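Local coordinates for protein response regulator FixJ (Bradyrhizobium japonicum, PDB 5XSO) that switches on transcription of nifA and fixK, and so of nitrogen-fixation genes, once its partner FixL has activated it, at residues 149-161 with 184-196. Numbering follows the deposited sequence.
Sequences RVASLSPRERQVM and IEVYRANVMTKMQ. With FMT (formic acid), chain I.
E157 OE2 is gripped by two donors: K194 NZ reaches its syn lone pair at 2.8 Å in a salt bridge, and S154 N meets it from above the carboxylate plane. The N-H...O angle of 176° at S154 marks an almost straight bond. S154 OG in return accepts from E157 N, and this reciprocal pair is the capping box that starts helix 155-166 in the LuxR-type helix-turn-helix domain. Its 155-161 part crosses helix 184-195, whose first turns belong to the DNA-binding motif, at -88°, the axes 8.9 Å apart. E157 is the knob in a hole made by Y187, N190, V191 and K194; with CG anti to its carbonyl carbon and the chain extended beyond, the carboxylate arrives beside the lysine tip. With E157 cut back to an alanine, K194 would probably lose its charge partner and S154 N its acceptor, and a gap would open among those four side chains. K194 NZ also donates a hydrogen bond to S152 O (2.9 Å), while a water joins NZ to E157 OE1 and a formic acid molecule, probably from the crystallisation liquor, accepts a weak hydrogen bond from NZ through O2.

Beyond the carboxylate, R156 CB lies over one face of the Y187 ring, 3.8 Å from its centroid and 18° off the normal, which defines a CH-pi contact. V160 CG2 packs on Y187 CB at 3.6 Å. Towards the other end of helix 184-195, V150 CG2 touches M195 CE, and L203 of helix 200-209 meets M161, V191 and M195. R149, salt-bridged through NE to D145, bends at chi3, which lets NH1 donate a hydrogen bond to M195 O (2.9 Å); that oxygen lies at the guanidinium edge, although NH1 itself stands above the carbonyl plane.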
# COMPACT_ATOMS: atom_id res chain seq x y z
N ARG A 149 -17.31 -1.46 -4.19
CA ARG A 149 -18.67 -1.40 -3.67
C ARG A 149 -18.99 0.01 -3.19
O ARG A 149 -20.04 0.56 -3.50
CB ARG A 149 -18.85 -2.41 -2.53
CG ARG A 149 -18.90 -3.86 -3.01
CD ARG A 149 -19.12 -4.80 -1.81
NE ARG A 149 -18.19 -5.93 -1.85
CZ ARG A 149 -17.98 -6.79 -0.85
NH1 ARG A 149 -18.67 -6.68 0.30
NH2 ARG A 149 -17.09 -7.77 -0.99
N VAL A 150 -18.06 0.61 -2.43
CA VAL A 150 -18.28 1.97 -1.92
C VAL A 150 -18.43 2.94 -3.07
O VAL A 150 -19.28 3.84 -3.03
CB VAL A 150 -17.13 2.38 -0.98
CG1 VAL A 150 -17.27 3.88 -0.61
CG2 VAL A 150 -17.09 1.47 0.27
N ALA A 151 -17.59 2.79 -4.10
CA ALA A 151 -17.68 3.67 -5.26
C ALA A 151 -18.98 3.48 -6.02
O ALA A 151 -19.41 4.41 -6.72
CB ALA A 151 -16.48 3.45 -6.21
N SER A 152 -19.65 2.33 -5.86
CA SER A 152 -20.91 2.12 -6.55
C SER A 152 -22.08 2.83 -5.87
O SER A 152 -23.14 2.97 -6.49
CB SER A 152 -21.24 0.64 -6.69
OG SER A 152 -21.70 0.04 -5.47
N LEU A 153 -21.93 3.26 -4.62
CA LEU A 153 -23.00 4.01 -3.96
C LEU A 153 -23.24 5.34 -4.66
O LEU A 153 -22.32 5.99 -5.11
CB LEU A 153 -22.64 4.30 -2.51
CG LEU A 153 -22.24 3.06 -1.70
CD1 LEU A 153 -21.86 3.53 -0.29
CD2 LEU A 153 -23.47 2.15 -1.66
N SER A 154 -24.50 5.80 -4.67
CA SER A 154 -24.79 7.16 -5.13
C SER A 154 -24.33 8.13 -4.04
O SER A 154 -24.02 7.72 -2.90
CB SER A 154 -26.29 7.30 -5.36
OG SER A 154 -26.96 7.42 -4.09
N PRO A 155 -24.29 9.43 -4.33
CA PRO A 155 -23.91 10.38 -3.28
C PRO A 155 -24.81 10.32 -2.07
O PRO A 155 -24.29 10.35 -0.94
CB PRO A 155 -23.96 11.76 -4.01
CG PRO A 155 -23.64 11.40 -5.42
CD PRO A 155 -24.42 10.11 -5.65
N ARG A 156 -26.13 10.21 -2.24
CA ARG A 156 -26.98 10.19 -1.06
C ARG A 156 -26.78 8.88 -0.31
O ARG A 156 -26.91 8.82 0.92
CB ARG A 156 -28.44 10.28 -1.45
CG ARG A 156 -28.91 11.69 -1.95
CD ARG A 156 -28.33 12.84 -1.13
NE ARG A 156 -28.93 14.12 -1.49
CZ ARG A 156 -28.84 15.21 -0.73
NH1 ARG A 156 -28.17 15.18 0.42
NH2 ARG A 156 -29.45 16.33 -1.13
N GLU A 157 -26.59 7.79 -1.05
CA GLU A 157 -26.33 6.51 -0.39
C GLU A 157 -25.07 6.57 0.45
O GLU A 157 -25.01 6.00 1.56
CB GLU A 157 -26.22 5.39 -1.44
CG GLU A 157 -27.62 4.99 -1.95
CD GLU A 157 -27.58 4.39 -3.32
OE1 GLU A 157 -28.68 4.21 -3.86
OE2 GLU A 157 -26.50 4.05 -3.86
N ARG A 158 -24.03 7.26 -0.07
CA ARG A 158 -22.80 7.40 0.70
C ARG A 158 -23.06 8.20 1.98
O ARG A 158 -22.59 7.82 3.06
CB ARG A 158 -21.72 8.03 -0.20
CG ARG A 158 -20.46 8.42 0.51
CD ARG A 158 -19.66 7.15 0.86
NE ARG A 158 -18.39 7.54 1.47
CZ ARG A 158 -17.25 7.70 0.80
NH1 ARG A 158 -17.19 7.49 -0.52
NH2 ARG A 158 -16.16 8.08 1.46
N GLN A 159 -23.85 9.28 1.87
CA GLN A 159 -24.23 10.04 3.07
C GLN A 159 -25.02 9.21 4.05
O GLN A 159 -24.83 9.33 5.27
CB GLN A 159 -25.06 11.28 2.68
CG GLN A 159 -24.19 12.34 2.00
CD GLN A 159 -25.05 13.50 1.48
OE1 GLN A 159 -26.24 13.34 1.24
NE2 GLN A 159 -24.45 14.66 1.35
N VAL A 160 -25.98 8.44 3.58
CA VAL A 160 -26.77 7.59 4.48
C VAL A 160 -25.87 6.55 5.16
O VAL A 160 -25.98 6.31 6.36
CB VAL A 160 -27.95 6.93 3.73
CG1 VAL A 160 -28.64 5.88 4.69
CG2 VAL A 160 -29.00 8.00 3.28
N MET A 161 -24.94 5.95 4.41
CA MET A 161 -23.98 5.03 5.03
C MET A 161 -23.21 5.73 6.14
O MET A 161 -23.03 5.19 7.25
CB MET A 161 -23.00 4.49 3.98
CG MET A 161 -21.77 3.78 4.62
SD MET A 161 -20.71 3.10 3.32
CE MET A 161 -21.86 1.93 2.72
N ILE A 184 -35.11 7.68 3.26
CA ILE A 184 -33.98 7.19 4.06
C ILE A 184 -33.90 5.67 4.02
O ILE A 184 -32.81 5.08 3.82
CB ILE A 184 -34.06 7.72 5.50
CG1 ILE A 184 -34.02 9.28 5.53
CG2 ILE A 184 -32.89 7.04 6.38
CD1 ILE A 184 -32.71 9.92 4.98
N GLU A 185 -35.03 5.00 4.20
CA GLU A 185 -34.98 3.54 4.17
C GLU A 185 -34.72 3.02 2.77
O GLU A 185 -34.19 1.91 2.63
CB GLU A 185 -36.28 2.93 4.71
CG GLU A 185 -36.42 3.12 6.21
CD GLU A 185 -35.50 2.19 7.00
OE1 GLU A 185 -35.02 2.58 8.07
OE2 GLU A 185 -35.27 1.06 6.54
N VAL A 186 -35.11 3.76 1.73
CA VAL A 186 -34.76 3.34 0.36
C VAL A 186 -33.26 3.34 0.19
O VAL A 186 -32.67 2.37 -0.30
CB VAL A 186 -35.44 4.26 -0.68
CG1 VAL A 186 -34.97 3.88 -2.15
CG2 VAL A 186 -36.98 4.23 -0.48
N TYR A 187 -32.61 4.43 0.60
CA TYR A 187 -31.18 4.49 0.49
C TYR A 187 -30.51 3.48 1.40
O TYR A 187 -29.50 2.88 0.99
CB TYR A 187 -30.68 5.91 0.82
CG TYR A 187 -31.07 6.94 -0.26
CD1 TYR A 187 -30.95 6.64 -1.63
CD2 TYR A 187 -31.58 8.18 0.11
CE1 TYR A 187 -31.28 7.64 -2.64
CE2 TYR A 187 -31.93 9.15 -0.83
CZ TYR A 187 -31.78 8.86 -2.21
OH TYR A 187 -32.10 9.80 -3.15
N ARG A 188 -31.03 3.30 2.64
CA ARG A 188 -30.43 2.29 3.51
C ARG A 188 -30.40 0.93 2.80
O ARG A 188 -29.40 0.17 2.85
CB ARG A 188 -31.25 2.20 4.80
CG ARG A 188 -30.63 1.12 5.77
CD ARG A 188 -31.73 0.37 6.53
NE ARG A 188 -31.12 -0.64 7.43
CZ ARG A 188 -30.80 -0.41 8.70
NH1 ARG A 188 -30.89 0.83 9.24
NH2 ARG A 188 -30.29 -1.43 9.42
N ALA A 189 -31.56 0.55 2.25
CA ALA A 189 -31.65 -0.78 1.59
C ALA A 189 -30.64 -0.88 0.45
O ALA A 189 -29.98 -1.93 0.27
CB ALA A 189 -33.05 -1.02 1.04
N ASN A 190 -30.52 0.19 -0.35
CA ASN A 190 -29.52 0.20 -1.42
C ASN A 190 -28.11 0.09 -0.87
O ASN A 190 -27.25 -0.61 -1.46
CB ASN A 190 -29.61 1.47 -2.26
CG ASN A 190 -30.94 1.64 -3.02
OD1 ASN A 190 -31.26 2.75 -3.55
ND2 ASN A 190 -31.74 0.61 -3.03
N VAL A 191 -27.82 0.83 0.22
CA VAL A 191 -26.51 0.70 0.86
C VAL A 191 -26.23 -0.76 1.23
O VAL A 191 -25.15 -1.30 0.95
CB VAL A 191 -26.42 1.62 2.09
CG1 VAL A 191 -25.17 1.23 2.94
CG2 VAL A 191 -26.23 3.08 1.59
N MET A 192 -27.17 -1.38 1.94
CA MET A 192 -26.91 -2.74 2.42
C MET A 192 -26.70 -3.70 1.24
O MET A 192 -25.81 -4.57 1.29
CB MET A 192 -28.05 -3.17 3.33
CG MET A 192 -28.28 -2.13 4.47
SD MET A 192 -26.81 -1.87 5.53
CE MET A 192 -26.76 -3.32 6.51
N THR A 193 -27.50 -3.55 0.17
CA THR A 193 -27.37 -4.45 -1.00
C THR A 193 -26.06 -4.22 -1.75
O THR A 193 -25.35 -5.19 -2.09
CB THR A 193 -28.57 -4.24 -1.94
OG1 THR A 193 -29.76 -4.55 -1.23
CG2 THR A 193 -28.49 -5.20 -3.18
N LYS A 194 -25.70 -2.96 -2.00
CA LYS A 194 -24.50 -2.67 -2.76
C LYS A 194 -23.25 -3.04 -1.97
O LYS A 194 -22.28 -3.55 -2.54
CB LYS A 194 -24.47 -1.18 -3.14
CG LYS A 194 -25.42 -0.78 -4.27
CD LYS A 194 -25.25 0.69 -4.58
CE LYS A 194 -26.15 1.11 -5.81
NZ LYS A 194 -25.96 2.58 -6.16
N MET A 195 -23.29 -2.86 -0.66
CA MET A 195 -22.16 -3.21 0.18
C MET A 195 -22.14 -4.69 0.55
O MET A 195 -21.10 -5.18 1.03
CB MET A 195 -22.14 -2.37 1.45
CG MET A 195 -21.90 -0.89 1.26
SD MET A 195 -20.38 -0.50 0.33
CE MET A 195 -19.26 -1.29 1.46
N GLN A 196 -23.23 -5.40 0.32
CA GLN A 196 -23.42 -6.79 0.77
C GLN A 196 -23.21 -6.88 2.28
O GLN A 196 -22.43 -7.72 2.79
CB GLN A 196 -22.49 -7.74 0.00
CG GLN A 196 -23.03 -7.84 -1.44
CD GLN A 196 -24.37 -8.61 -1.51
OE1 GLN A 196 -24.37 -9.85 -1.43
NE2 GLN A 196 -25.53 -7.88 -1.69
C FMT I . -26.83 3.83 -8.86
O1 FMT I . -25.72 4.36 -8.99
O2 FMT I . -27.02 2.61 -8.78
O HOH W 1 -19.79 -8.52 2.47
O HOH W 2 -22.06 -2.73 -5.51
O HOH W 3 -28.95 3.31 -6.36